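Local coordinates for protein insecticyanin-A (Manduca sexta, PDB 1Z24) that binds the blue bile pigment biliverdin IX gamma in a lipocalin barrel and contributes to the green camouflage colour of hornworms, at residues A[24-29]-A[45-50]; A[68-73]-A[181-186]; A[72-77]-A[88-93]. All coordinates share one frame; numbering follows the deposited sequence.

Contact 1 (A[24-29]-A[45-50]); sequences AGAWHE and IAEYKY. With BLV (biliverdin IX gamma chromophore), chain B.
Gly-25 with Tyr-48 and Trp-27 with Ala-46 form the hydrogen-bonded pairs of an antiparallel ladder, in which the axes of strands 25-29 and 45-50 run 162° apart and come within 4.5 Å. Each pair is closed by two backbone bonds, among them Gly-25 N to Tyr-48 O (2.8 Å) and Ala-46 N to Trp-27 O (2.8 Å). Between them lies the non-hydrogen-bonded pair Ala-26 and Glu-47, where Glu-47 CA makes a C-H...O contact with Gly-25 O. Gly-25 and Trp-27 match the Gly-X-Trp signature of the first strand of lipocalin barrels.

The indole and the phenol share one face of the sheet with Ala-46. Rotation of Trp-27 CG to the side of the backbone N (chi1 -70°) helps turn CD1 of the indole to Tyr-48, whose CD2 it meets at 3.7 Å. The two side chains cross at about a right angle, but the rings themselves are inclined at 50°, neither stacked nor edge-to-face. Their polar ends are satisfied elsewhere: Trp-27 NE1 bonds to Phe-23 O and Tyr-48 OH to Tyr-88 OH. CB of Ala-46, the cross-strand partner of Trp-27 on this face, lies 3.9 Å from CAB of the pigment.

On the other face, His-28 and Ile-45 lie side by side and point the same way, with Ile-45 CD1 3.8 Å from CD2 of the imidazole. ND1 of His-28 bonds to Ser-136 O, which ties His-28 to strand 127-136.

The hairpin thus separates two environments. Toward the pigment it offers Ala-46 CB, Ile-45 O near CMC and Glu-29 OE1 near CBB, while its other side carries an imidazole and a carboxylate beside the aliphatic groups of Ala-26 and Ile-45; with NE1 of Trp-27 and OH of Tyr-48 both hydrogen-bonded, burying the two rings probably costs little.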
loop_
_atom_site.group_PDB
_atom_site.type_symbol
_atom_site.label_atom_id
_atom_site.label_comp_id
_atom_site.label_asym_id
_atom_site.label_seq_id
_atom_site.Cartn_x
_atom_site.Cartn_y
_atom_site.Cartn_z
ATOM N N ALA A 24 27.343 -10.778 -4.001
ATOM C CA ALA A 24 27.974 -11.025 -5.262
ATOM C C ALA A 24 27.859 -12.493 -5.703
ATOM O O ALA A 24 27.804 -13.442 -4.916
ATOM C CB ALA A 24 29.411 -10.450 -5.239
ATOM N N GLY A 25 27.789 -12.698 -7.007
ATOM C CA GLY A 25 27.663 -14.033 -7.556
ATOM C C GLY A 25 26.737 -14.101 -8.761
ATOM O O GLY A 25 26.317 -13.111 -9.313
ATOM N N ALA A 26 26.415 -15.300 -9.184
ATOM C CA ALA A 26 25.545 -15.514 -10.326
ATOM C C ALA A 26 24.134 -15.882 -9.876
ATOM O O ALA A 26 23.835 -16.937 -9.283
ATOM C CB ALA A 26 26.167 -16.628 -11.137
ATOM N N TRP A 27 23.228 -14.992 -10.157
ATOM C CA TRP A 27 21.866 -15.264 -9.729
ATOM C C TRP A 27 20.989 -15.696 -10.870
ATOM O O TRP A 27 20.931 -15.005 -11.890
ATOM C CB TRP A 27 21.276 -13.951 -9.126
ATOM C CG TRP A 27 21.870 -13.548 -7.812
ATOM C CD1 TRP A 27 22.836 -12.589 -7.594
ATOM C CD2 TRP A 27 21.526 -14.127 -6.515
ATOM N NE1 TRP A 27 23.107 -12.544 -6.241
ATOM C CE2 TRP A 27 22.312 -13.438 -5.541
ATOM C CE3 TRP A 27 20.648 -15.138 -6.089
ATOM C CZ2 TRP A 27 22.253 -13.731 -4.165
ATOM C CZ3 TRP A 27 20.647 -15.434 -4.703
ATOM C CH2 TRP A 27 21.445 -14.762 -3.784
ATOM N N HIS A 28 20.310 -16.831 -10.679
ATOM C CA HIS A 28 19.402 -17.366 -11.662
ATOM C C HIS A 28 18.016 -16.847 -11.365
ATOM O O HIS A 28 17.581 -16.795 -10.199
ATOM C CB HIS A 28 19.307 -18.887 -11.623
ATOM C CG HIS A 28 20.673 -19.472 -11.769
ATOM N ND1 HIS A 28 21.561 -19.488 -10.723
ATOM C CD2 HIS A 28 21.267 -20.062 -12.871
ATOM C CE1 HIS A 28 22.660 -20.058 -11.190
ATOM N NE2 HIS A 28 22.523 -20.429 -12.478
ATOM N N GLU A 29 17.321 -16.442 -12.420
ATOM C CA GLU A 29 15.973 -15.923 -12.235
ATOM C C GLU A 29 14.999 -17.095 -12.274
ATOM O O GLU A 29 14.619 -17.513 -13.324
ATOM C CB GLU A 29 15.691 -14.930 -13.360
ATOM C CG GLU A 29 14.209 -14.533 -13.348
ATOM C CD GLU A 29 13.957 -13.601 -14.456
ATOM O OE1 GLU A 29 14.272 -12.413 -14.414
ATOM O OE2 GLU A 29 13.429 -14.213 -15.481
ATOM N N ILE A 45 20.142 -15.065 -16.234
ATOM C CA ILE A 45 21.008 -15.016 -15.092
ATOM C C ILE A 45 21.680 -13.657 -14.973
ATOM O O ILE A 45 22.150 -13.055 -15.935
ATOM C CB ILE A 45 22.084 -16.038 -15.355
ATOM C CG1 ILE A 45 21.464 -17.375 -15.737
ATOM C CG2 ILE A 45 23.094 -16.107 -14.192
ATOM C CD1 ILE A 45 22.523 -18.426 -16.032
ATOM N N ALA A 46 21.735 -13.158 -13.773
ATOM C CA ALA A 46 22.383 -11.883 -13.516
ATOM C C ALA A 46 23.619 -12.187 -12.699
ATOM O O ALA A 46 23.508 -12.812 -11.634
ATOM C CB ALA A 46 21.468 -10.940 -12.721
ATOM N N GLU A 47 24.801 -11.773 -13.166
ATOM C CA GLU A 47 26.019 -12.037 -12.416
ATOM C C GLU A 47 26.660 -10.755 -11.971
ATOM O O GLU A 47 26.977 -9.906 -12.802
ATOM C CB GLU A 47 27.030 -12.710 -13.290
ATOM C CG GLU A 47 28.312 -13.162 -12.540
ATOM C CD GLU A 47 29.388 -13.684 -13.511
ATOM O OE1 GLU A 47 30.548 -13.302 -13.502
ATOM O OE2 GLU A 47 28.935 -14.565 -14.390
ATOM N N TYR A 48 26.841 -10.639 -10.642
ATOM C CA TYR A 48 27.409 -9.482 -10.014
ATOM C C TYR A 48 28.746 -9.881 -9.479
ATOM O O TYR A 48 28.829 -10.894 -8.817
ATOM C CB TYR A 48 26.532 -9.034 -8.793
ATOM C CG TYR A 48 25.045 -8.770 -9.164
ATOM C CD1 TYR A 48 24.718 -8.150 -10.373
ATOM C CD2 TYR A 48 23.980 -9.199 -8.365
ATOM C CE1 TYR A 48 23.397 -7.906 -10.748
ATOM C CE2 TYR A 48 22.647 -8.950 -8.708
ATOM C CZ TYR A 48 22.354 -8.289 -9.907
ATOM O OH TYR A 48 21.064 -7.983 -10.297
ATOM N N LYS A 49 29.756 -9.084 -9.806
ATOM C CA LYS A 49 31.151 -9.251 -9.399
ATOM C C LYS A 49 31.553 -8.066 -8.518
ATOM O O LYS A 49 31.215 -6.921 -8.810
ATOM C CB LYS A 49 31.937 -9.177 -10.639
ATOM C CG LYS A 49 32.810 -10.332 -10.940
ATOM C CD LYS A 49 34.137 -9.825 -11.520
ATOM C CE LYS A 49 35.119 -10.943 -11.973
ATOM N NZ LYS A 49 35.062 -11.418 -13.398
ATOM N N TYR A 50 32.258 -8.301 -7.414
ATOM C CA TYR A 50 32.670 -7.221 -6.515
ATOM C C TYR A 50 34.191 -7.226 -6.265
ATOM O O TYR A 50 34.814 -8.275 -6.112
ATOM C CB TYR A 50 31.918 -7.354 -5.144
ATOM C CG TYR A 50 32.083 -6.192 -4.158
ATOM C CD1 TYR A 50 32.266 -4.884 -4.620
ATOM C CD2 TYR A 50 32.123 -6.398 -2.777
ATOM C CE1 TYR A 50 32.447 -3.798 -3.760
ATOM C CE2 TYR A 50 32.298 -5.325 -1.897
ATOM C CZ TYR A 50 32.454 -4.024 -2.387
ATOM O OH TYR A 50 32.617 -2.917 -1.589
HETATM N NA BLV B . 15.188 -4.768 -14.941
HETATM C C1A BLV B . 14.452 -3.688 -15.299
HETATM C C2A BLV B . 14.199 -2.767 -14.205
HETATM C C3A BLV B . 14.826 -3.310 -13.123
HETATM C C4A BLV B . 15.433 -4.568 -13.598
HETATM C CMA BLV B . 14.862 -2.820 -11.626
HETATM O OA BLV B . 14.060 -3.518 -16.434
HETATM C CAA BLV B . 13.379 -1.542 -14.270
HETATM C CBA BLV B . 11.975 -2.069 -14.255
HETATM C CGA BLV B . 11.014 -0.912 -14.523
HETATM O O1A BLV B . 10.384 -0.391 -13.644
HETATM O O2A BLV B . 10.917 -0.494 -15.634
HETATM C CHB BLV B . 16.132 -5.432 -12.758
HETATM N NB BLV B . 16.864 -7.196 -14.285
HETATM C C1B BLV B . 16.583 -6.715 -13.025
HETATM C C2B BLV B . 16.860 -7.710 -12.018
HETATM C C3B BLV B . 17.298 -8.780 -12.682
HETATM C C4B BLV B . 17.284 -8.456 -14.113
HETATM C CMB BLV B . 16.694 -7.545 -10.516
HETATM C CAB BLV B . 17.708 -10.089 -12.077
HETATM C CBB BLV B . 17.278 -11.182 -12.787
HETATM C CHC BLV B . 17.731 -9.334 -15.109
HETATM N NC BLV B . 17.360 -8.255 -17.247
HETATM C C1C BLV B . 17.944 -9.182 -16.449
HETATM C C2C BLV B . 18.832 -10.068 -17.220
HETATM C C3C BLV B . 18.860 -9.703 -18.504
HETATM C C4C BLV B . 17.904 -8.523 -18.529
HETATM C CMC BLV B . 19.649 -11.116 -16.628
HETATM C CAC BLV B . 19.571 -10.243 -19.760
HETATM C CBC BLV B . 19.825 -9.432 -20.814
HETATM C CHD BLV B . 17.503 -7.817 -19.717
HETATM N ND BLV B . 17.258 -5.556 -18.750
HETATM C C1D BLV B . 17.224 -6.470 -19.841
HETATM C C2D BLV B . 16.887 -5.742 -21.103
HETATM C C3D BLV B . 16.720 -4.414 -20.780
HETATM C C4D BLV B . 16.962 -4.338 -19.351
HETATM C CMD BLV B . 16.724 -6.310 -22.480
HETATM O OD BLV B . 16.916 -3.301 -18.734
HETATM C CAD BLV B . 16.392 -3.309 -21.704
HETATM C CBD BLV B . 17.667 -2.535 -21.980
HETATM C CGD BLV B . 17.371 -1.212 -22.777
HETATM O O1D BLV B . 17.462 -1.202 -23.963
HETATM O O2D BLV B . 17.022 -0.193 -22.210
#

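Contact 2 (A[68-73]-A[181-186]); sequences EYMEGD and YSLTGP. With BLV (biliverdin IX gamma chromophore), chain B.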
loop_
_atom_site.group_PDB
_atom_site.type_symbol
_atom_site.label_atom_id
_atom_site.label_comp_id
_atom_site.label_asym_id
_atom_site.label_seq_id
_atom_site.Cartn_x
_atom_site.Cartn_y
_atom_site.Cartn_z
ATOM N N GLU A 68 21.895 -13.008 -25.558
ATOM C CA GLU A 68 22.011 -11.572 -25.426
ATOM C C GLU A 68 22.484 -11.180 -24.033
ATOM O O GLU A 68 22.048 -11.720 -22.974
ATOM C CB GLU A 68 20.737 -10.848 -25.788
ATOM C CG GLU A 68 20.321 -11.216 -27.185
ATOM C CD GLU A 68 18.953 -10.672 -27.481
ATOM O OE1 GLU A 68 18.368 -9.923 -26.726
ATOM O OE2 GLU A 68 18.452 -11.090 -28.599
ATOM N N TYR A 69 23.399 -10.197 -24.032
ATOM C CA TYR A 69 23.897 -9.780 -22.758
ATOM C C TYR A 69 24.101 -8.287 -22.620
ATOM O O TYR A 69 24.058 -7.538 -23.601
ATOM C CB TYR A 69 25.144 -10.574 -22.442
ATOM C CG TYR A 69 26.209 -10.261 -23.412
ATOM C CD1 TYR A 69 27.175 -9.334 -23.012
ATOM C CD2 TYR A 69 26.263 -10.877 -24.675
ATOM C CE1 TYR A 69 28.225 -9.016 -23.878
ATOM C CE2 TYR A 69 27.308 -10.576 -25.557
ATOM C CZ TYR A 69 28.275 -9.644 -25.134
ATOM O OH TYR A 69 29.326 -9.293 -25.945
ATOM N N MET A 70 24.308 -7.871 -21.366
ATOM C CA MET A 70 24.516 -6.471 -21.029
ATOM C C MET A 70 25.579 -6.383 -19.979
ATOM O O MET A 70 25.577 -7.168 -19.025
ATOM C CB MET A 70 23.295 -5.947 -20.256
ATOM C CG MET A 70 22.006 -5.997 -21.007
ATOM S SD MET A 70 20.553 -5.802 -19.936
ATOM C CE MET A 70 20.444 -4.056 -19.652
ATOM N N GLU A 71 26.468 -5.423 -20.146
ATOM C CA GLU A 71 27.533 -5.213 -19.188
ATOM C C GLU A 71 27.390 -3.842 -18.566
ATOM O O GLU A 71 27.155 -2.879 -19.293
ATOM C CB GLU A 71 28.895 -5.324 -19.872
ATOM C CG GLU A 71 29.010 -6.638 -20.678
ATOM C CD GLU A 71 30.422 -6.977 -21.132
ATOM O OE1 GLU A 71 31.101 -7.743 -20.510
ATOM O OE2 GLU A 71 30.844 -6.360 -22.219
ATOM N N GLY A 72 27.492 -3.727 -17.230
ATOM C CA GLY A 72 27.346 -2.411 -16.647
ATOM C C GLY A 72 28.004 -2.330 -15.309
ATOM O O GLY A 72 28.679 -3.253 -14.901
ATOM N N ASP A 73 27.776 -1.206 -14.649
ATOM C CA ASP A 73 28.316 -0.953 -13.367
ATOM C C ASP A 73 27.256 -1.150 -12.331
ATOM O O ASP A 73 26.066 -1.024 -12.597
ATOM C CB ASP A 73 28.850 0.481 -13.346
ATOM C CG ASP A 73 30.004 0.679 -14.361
ATOM O OD1 ASP A 73 29.986 1.552 -15.227
ATOM O OD2 ASP A 73 31.010 -0.173 -14.201
ATOM N N TYR A 181 25.377 -11.647 -28.409
ATOM C CA TYR A 181 25.122 -10.302 -28.862
ATOM C C TYR A 181 24.997 -9.414 -27.682
ATOM O O TYR A 181 24.215 -9.683 -26.756
ATOM C CB TYR A 181 23.897 -10.272 -29.710
ATOM C CG TYR A 181 23.399 -8.918 -30.024
ATOM C CD1 TYR A 181 23.861 -8.300 -31.181
ATOM C CD2 TYR A 181 22.477 -8.248 -29.220
ATOM C CE1 TYR A 181 23.422 -7.031 -31.553
ATOM C CE2 TYR A 181 22.027 -6.976 -29.585
ATOM C CZ TYR A 181 22.499 -6.364 -30.750
ATOM O OH TYR A 181 22.064 -5.108 -31.139
ATOM N N SER A 182 25.808 -8.379 -27.740
ATOM C CA SER A 182 25.858 -7.380 -26.702
ATOM C C SER A 182 24.779 -6.312 -26.853
ATOM O O SER A 182 24.792 -5.548 -27.791
ATOM C CB SER A 182 27.141 -6.585 -26.850
ATOM O OG SER A 182 27.294 -5.702 -25.741
ATOM N N LEU A 183 23.853 -6.234 -25.927
ATOM C CA LEU A 183 22.832 -5.226 -26.029
ATOM C C LEU A 183 23.387 -3.864 -25.685
ATOM O O LEU A 183 22.905 -2.867 -26.169
ATOM C CB LEU A 183 21.656 -5.518 -25.067
ATOM C CG LEU A 183 20.965 -6.842 -25.391
ATOM C CD1 LEU A 183 20.111 -7.206 -24.260
ATOM C CD2 LEU A 183 20.056 -6.680 -26.584
ATOM N N THR A 184 24.375 -3.826 -24.798
ATOM C CA THR A 184 25.002 -2.580 -24.351
ATOM C C THR A 184 26.111 -2.258 -25.321
ATOM O O THR A 184 26.513 -3.091 -26.089
ATOM C CB THR A 184 25.534 -2.649 -22.882
ATOM O OG1 THR A 184 26.141 -3.938 -22.643
ATOM C CG2 THR A 184 24.359 -2.601 -21.873
ATOM N N GLY A 185 26.606 -1.061 -25.316
ATOM C CA GLY A 185 27.644 -0.719 -26.234
ATOM C C GLY A 185 27.531 0.717 -26.766
ATOM O O GLY A 185 26.501 1.395 -26.709
ATOM N N PRO A 186 28.642 1.175 -27.308
ATOM C CA PRO A 186 28.738 2.496 -27.869
ATOM C C PRO A 186 28.008 2.639 -29.179
ATOM O O PRO A 186 27.547 3.715 -29.520
ATOM C CB PRO A 186 30.206 2.740 -28.189
ATOM C CG PRO A 186 30.945 1.466 -27.889
ATOM C CD PRO A 186 29.964 0.477 -27.312
HETATM N NA BLV B . 15.188 -4.768 -14.941
HETATM C C1A BLV B . 14.452 -3.688 -15.299
HETATM C C2A BLV B . 14.199 -2.767 -14.205
HETATM C C3A BLV B . 14.826 -3.310 -13.123
HETATM C C4A BLV B . 15.433 -4.568 -13.598
HETATM C CMA BLV B . 14.862 -2.820 -11.626
HETATM O OA BLV B . 14.060 -3.518 -16.434
HETATM C CAA BLV B . 13.379 -1.542 -14.270
HETATM C CBA BLV B . 11.975 -2.069 -14.255
HETATM C CGA BLV B . 11.014 -0.912 -14.523
HETATM O O1A BLV B . 10.384 -0.391 -13.644
HETATM O O2A BLV B . 10.917 -0.494 -15.634
HETATM C CHB BLV B . 16.132 -5.432 -12.758
HETATM N NB BLV B . 16.864 -7.196 -14.285
HETATM C C1B BLV B . 16.583 -6.715 -13.025
HETATM C C2B BLV B . 16.860 -7.710 -12.018
HETATM C C3B BLV B . 17.298 -8.780 -12.682
HETATM C C4B BLV B . 17.284 -8.456 -14.113
HETATM C CMB BLV B . 16.694 -7.545 -10.516
HETATM C CAB BLV B . 17.708 -10.089 -12.077
HETATM C CBB BLV B . 17.278 -11.182 -12.787
HETATM C CHC BLV B . 17.731 -9.334 -15.109
HETATM N NC BLV B . 17.360 -8.255 -17.247
HETATM C C1C BLV B . 17.944 -9.182 -16.449
HETATM C C2C BLV B . 18.832 -10.068 -17.220
HETATM C C3C BLV B . 18.860 -9.703 -18.504
HETATM C C4C BLV B . 17.904 -8.523 -18.529
HETATM C CMC BLV B . 19.649 -11.116 -16.628
HETATM C CAC BLV B . 19.571 -10.243 -19.760
HETATM C CBC BLV B . 19.825 -9.432 -20.814
HETATM C CHD BLV B . 17.503 -7.817 -19.717
HETATM N ND BLV B . 17.258 -5.556 -18.750
HETATM C C1D BLV B . 17.224 -6.470 -19.841
HETATM C C2D BLV B . 16.887 -5.742 -21.103
HETATM C C3D BLV B . 16.720 -4.414 -20.780
HETATM C C4D BLV B . 16.962 -4.338 -19.351
HETATM C CMD BLV B . 16.724 -6.310 -22.480
HETATM O OD BLV B . 16.916 -3.301 -18.734
HETATM C CAD BLV B . 16.392 -3.309 -21.704
HETATM C CBD BLV B . 17.667 -2.535 -21.980
HETATM C CGD BLV B . 17.371 -1.212 -22.777
HETATM O O1D BLV B . 17.462 -1.202 -23.963
HETATM O O2D BLV B . 17.022 -0.193 -22.210
#
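Glu-68 pairs with Tyr-181 and Tyr-69 with Ser-182 in a short parallel bridge, the two segments heading 35° apart. The pairing adds strand 179-182, from the C-terminal tail, to strand 66-76 of the lipocalin barrel, whose other sheet neighbours are antiparallel. Tyr-69 supplies both links of the bridge: its N donates to Tyr-181 O at 2.9 Å, and its O accepts the N-H of Leu-183 at 2.7 Å.

The phenol of Tyr-69 leans over the tail. Its CG sits between the backbone N and the carbonyl carbon (chi1 64°), which swings the ring across the partner strand, and CA of Ser-182 points at the ring face in a CH-pi contact, 3.8 Å from the centroid. Tyr-58, on the adjacent strand 55-63, also meets this ring. Replacing Tyr-69 with a serine would probably leave the backbone bridge in place but strip the cover from Ser-182, opening a gap over the tail and taking from Tyr-58 its ring neighbour.

Met-70 and Leu-183 face the pigment. Met-70 CG lies 4.0 Å from Leu-183 CD1. SD of Met-70 is 3.4 Å from C1D of biliverdin, and the bend about the CG-SD bond turns CE onto the same ring D, near C4D and ND. Leu-183 CD1 touches the methyl CMD on that ring, so the tail helps to wall this end of the pocket, and Leu-183 CD2 comes alongside the carboxylate oxygen OE1 of Glu-68.

Beyond Ser-182 the tail leaves the strand, yet Leu-183 and Thr-184 keep hold of the barrel. CG2 of Thr-184 packs on CB of Met-70, and OG1 of Thr-184 accepts a nearly straight bond from the backbone N of Glu-71 (2.9 Å, 170° at the hydrogen).

Contact 3 (A[72-77]-A[88-93]); sequences GDLEIA and YVMTFK
Tyr-88, Val-89 and Asp-73 lose the most surface where strand 72-76 lies antiparallel to strand 88-93, the axes 161° apart; together the two form neighbouring staves of the lipocalin barrel, joined by a connection that includes the short helix 80-83.

Tyr-88 reaches inward and crosses Leu-74 at a slant. The isobutyl group of Leu-74, with CG anti to the backbone N (chi1 -166°), lays CD1 3.8 Å from CD1 of the phenol, while CD2 approaches both that atom and CB of Tyr-88, which sits against Glu-75 O. The hydroxyl of Tyr-88 is hydrogen-bonded to Asn-116 OD1 as well as to Tyr-48. Next to them Met-90 adds its CG, 4.3 Å from CG of Leu-74, before its chain bends on to touch the pigment.

Val-89 faces the other way. Its backbone forms both bonds of a hydrogen-bonded pair with Glu-75, the one from Val-89 N to Glu-75 O being almost straight (2.7 Å, 173° at the hydrogen). CG2 of Val-89 then packs on Ala-77, just past the end of strand 72-76, 3.9 Å from its CB.

Asp-73 is held mainly through its backbone: its N donates to Thr-91 O at 3.0 Å and its O receives Thr-91 N at 2.9 Å. The same carbonyl also takes a C-H...O contact from Met-90 CA. On Asp-73's side of the sheet, OG1 of Thr-91 is engaged by Asn-100 OD1 on the next strand. Before Asp-73, Gly-72 lies against CE1 of Phe-92.

The chemistry therefore divides by face: aliphatic and aromatic groups with a bonded phenol line the barrel interior, whereas carboxylates, a threonine and Val-89 lie on the outer side; the register of the strands is set by the four main-chain bonds between them.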
loop_
_atom_site.group_PDB
_atom_site.type_symbol
_atom_site.label_atom_id
_atom_site.label_comp_id
_atom_site.label_asym_id
_atom_site.label_seq_id
_atom_site.Cartn_x
_atom_site.Cartn_y
_atom_site.Cartn_z
ATOM N N GLY A 72 27.492 -3.727 -17.230
ATOM C CA GLY A 72 27.346 -2.411 -16.647
ATOM C C GLY A 72 28.004 -2.330 -15.309
ATOM O O GLY A 72 28.679 -3.253 -14.901
ATOM N N ASP A 73 27.776 -1.206 -14.649
ATOM C CA ASP A 73 28.316 -0.953 -13.367
ATOM C C ASP A 73 27.256 -1.150 -12.331
ATOM O O ASP A 73 26.066 -1.024 -12.597
ATOM C CB ASP A 73 28.850 0.481 -13.346
ATOM C CG ASP A 73 30.004 0.679 -14.361
ATOM O OD1 ASP A 73 29.986 1.552 -15.227
ATOM O OD2 ASP A 73 31.010 -0.173 -14.201
ATOM N N LEU A 74 27.725 -1.453 -11.152
ATOM C CA LEU A 74 26.825 -1.671 -10.050
ATOM C C LEU A 74 27.291 -0.913 -8.831
ATOM O O LEU A 74 28.475 -0.907 -8.519
ATOM C CB LEU A 74 26.758 -3.209 -9.770
ATOM C CG LEU A 74 25.573 -3.574 -8.859
ATOM C CD1 LEU A 74 25.277 -5.057 -8.856
ATOM C CD2 LEU A 74 25.864 -3.228 -7.433
ATOM N N GLU A 75 26.375 -0.298 -8.112
ATOM C CA GLU A 75 26.755 0.425 -6.918
ATOM C C GLU A 75 25.593 0.482 -5.944
ATOM O O GLU A 75 24.417 0.359 -6.335
ATOM C CB GLU A 75 27.099 1.840 -7.342
ATOM C CG GLU A 75 28.098 2.573 -6.498
ATOM C CD GLU A 75 28.122 3.975 -6.932
ATOM O OE1 GLU A 75 28.725 4.861 -6.331
ATOM O OE2 GLU A 75 27.403 4.125 -8.030
ATOM N N ILE A 76 25.935 0.665 -4.675
ATOM C CA ILE A 76 24.893 0.755 -3.711
ATOM C C ILE A 76 24.179 2.079 -3.906
ATOM O O ILE A 76 24.790 3.139 -4.135
ATOM C CB ILE A 76 25.420 0.762 -2.272
ATOM C CG1 ILE A 76 26.189 -0.507 -1.899
ATOM C CG2 ILE A 76 24.295 0.997 -1.237
ATOM C CD1 ILE A 76 25.400 -1.816 -1.935
ATOM N N ALA A 77 22.852 2.052 -3.789
ATOM C CA ALA A 77 22.075 3.285 -3.923
ATOM C C ALA A 77 22.509 4.335 -2.884
ATOM O O ALA A 77 22.795 4.038 -1.710
ATOM C CB ALA A 77 20.541 3.061 -3.963
ATOM N N TYR A 88 20.332 -1.216 -4.814
ATOM C CA TYR A 88 21.476 -0.967 -5.662
ATOM C C TYR A 88 21.112 -0.420 -7.032
ATOM O O TYR A 88 19.982 -0.507 -7.518
ATOM C CB TYR A 88 22.405 -2.228 -5.675
ATOM C CG TYR A 88 21.779 -3.443 -6.296
ATOM C CD1 TYR A 88 21.916 -3.719 -7.667
ATOM C CD2 TYR A 88 20.980 -4.286 -5.515
ATOM C CE1 TYR A 88 21.357 -4.860 -8.261
ATOM C CE2 TYR A 88 20.393 -5.416 -6.086
ATOM C CZ TYR A 88 20.588 -5.696 -7.442
ATOM O OH TYR A 88 19.967 -6.805 -7.963
ATOM N N VAL A 89 22.105 0.159 -7.665
ATOM C CA VAL A 89 21.915 0.736 -8.980
ATOM C C VAL A 89 22.819 0.064 -9.988
ATOM O O VAL A 89 23.984 -0.164 -9.679
ATOM C CB VAL A 89 22.359 2.190 -8.948
ATOM C CG1 VAL A 89 22.109 2.874 -10.325
ATOM C CG2 VAL A 89 21.731 2.870 -7.714
ATOM N N MET A 90 22.236 -0.238 -11.166
ATOM C CA MET A 90 22.901 -0.859 -12.285
ATOM C C MET A 90 22.851 0.156 -13.394
ATOM O O MET A 90 21.783 0.631 -13.748
ATOM C CB MET A 90 22.177 -2.113 -12.697
ATOM C CG MET A 90 22.241 -3.127 -11.557
ATOM S SD MET A 90 21.593 -4.719 -12.152
ATOM C CE MET A 90 19.803 -4.375 -12.440
ATOM N N THR A 91 24.011 0.513 -13.900
ATOM C CA THR A 91 24.047 1.481 -14.927
ATOM C C THR A 91 24.578 0.851 -16.149
ATOM O O THR A 91 25.662 0.231 -16.174
ATOM C CB THR A 91 25.013 2.546 -14.513
ATOM O OG1 THR A 91 24.553 3.145 -13.297
ATOM C CG2 THR A 91 25.128 3.574 -15.640
ATOM N N PHE A 92 23.772 1.021 -17.160
ATOM C CA PHE A 92 24.059 0.501 -18.505
ATOM C C PHE A 92 24.048 1.613 -19.558
ATOM O O PHE A 92 23.268 2.542 -19.458
ATOM C CB PHE A 92 22.985 -0.507 -18.968
ATOM C CG PHE A 92 22.977 -1.675 -18.063
ATOM C CD1 PHE A 92 23.987 -2.643 -18.127
ATOM C CD2 PHE A 92 21.976 -1.751 -17.093
ATOM C CE1 PHE A 92 23.955 -3.719 -17.241
ATOM C CE2 PHE A 92 21.918 -2.833 -16.202
ATOM C CZ PHE A 92 22.921 -3.796 -16.303
ATOM N N LYS A 93 24.897 1.524 -20.575
ATOM C CA LYS A 93 24.913 2.556 -21.592
ATOM C C LYS A 93 24.630 1.990 -22.965
ATOM O O LYS A 93 25.241 0.998 -23.341
ATOM C CB LYS A 93 26.264 3.221 -21.635
ATOM C CG LYS A 93 26.647 3.925 -20.350
ATOM C CD LYS A 93 28.088 4.425 -20.297
ATOM C CE LYS A 93 28.393 5.286 -19.080
ATOM N NZ LYS A 93 29.747 5.020 -18.564
#

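Overall arrangement
All three contacts belong to one curled sheet and are partly buried. Contacts 1 and 3 are antiparallel ladders within the barrel; contact 2 adds the C-terminal tail in parallel, its centre about 16 Å from the centre of the chain, against 9 Å for contact 1 and 12 Å for contact 3. Contact 1 has no exposed residue in touch, the others two each. Contacts 2 and 3 share Gly-72 and Asp-73 of strand 66-76, and Gly-185 N probably bonds to Lys-93 O. Contacts 1 and 3 meet through their tyrosine hydroxyls. Biliverdin touches an alanine methyl, a carbonyl and a carboxylate oxygen in contact 1, a thioether and leucine methyl in contact 2, and Met-90 in contact 3.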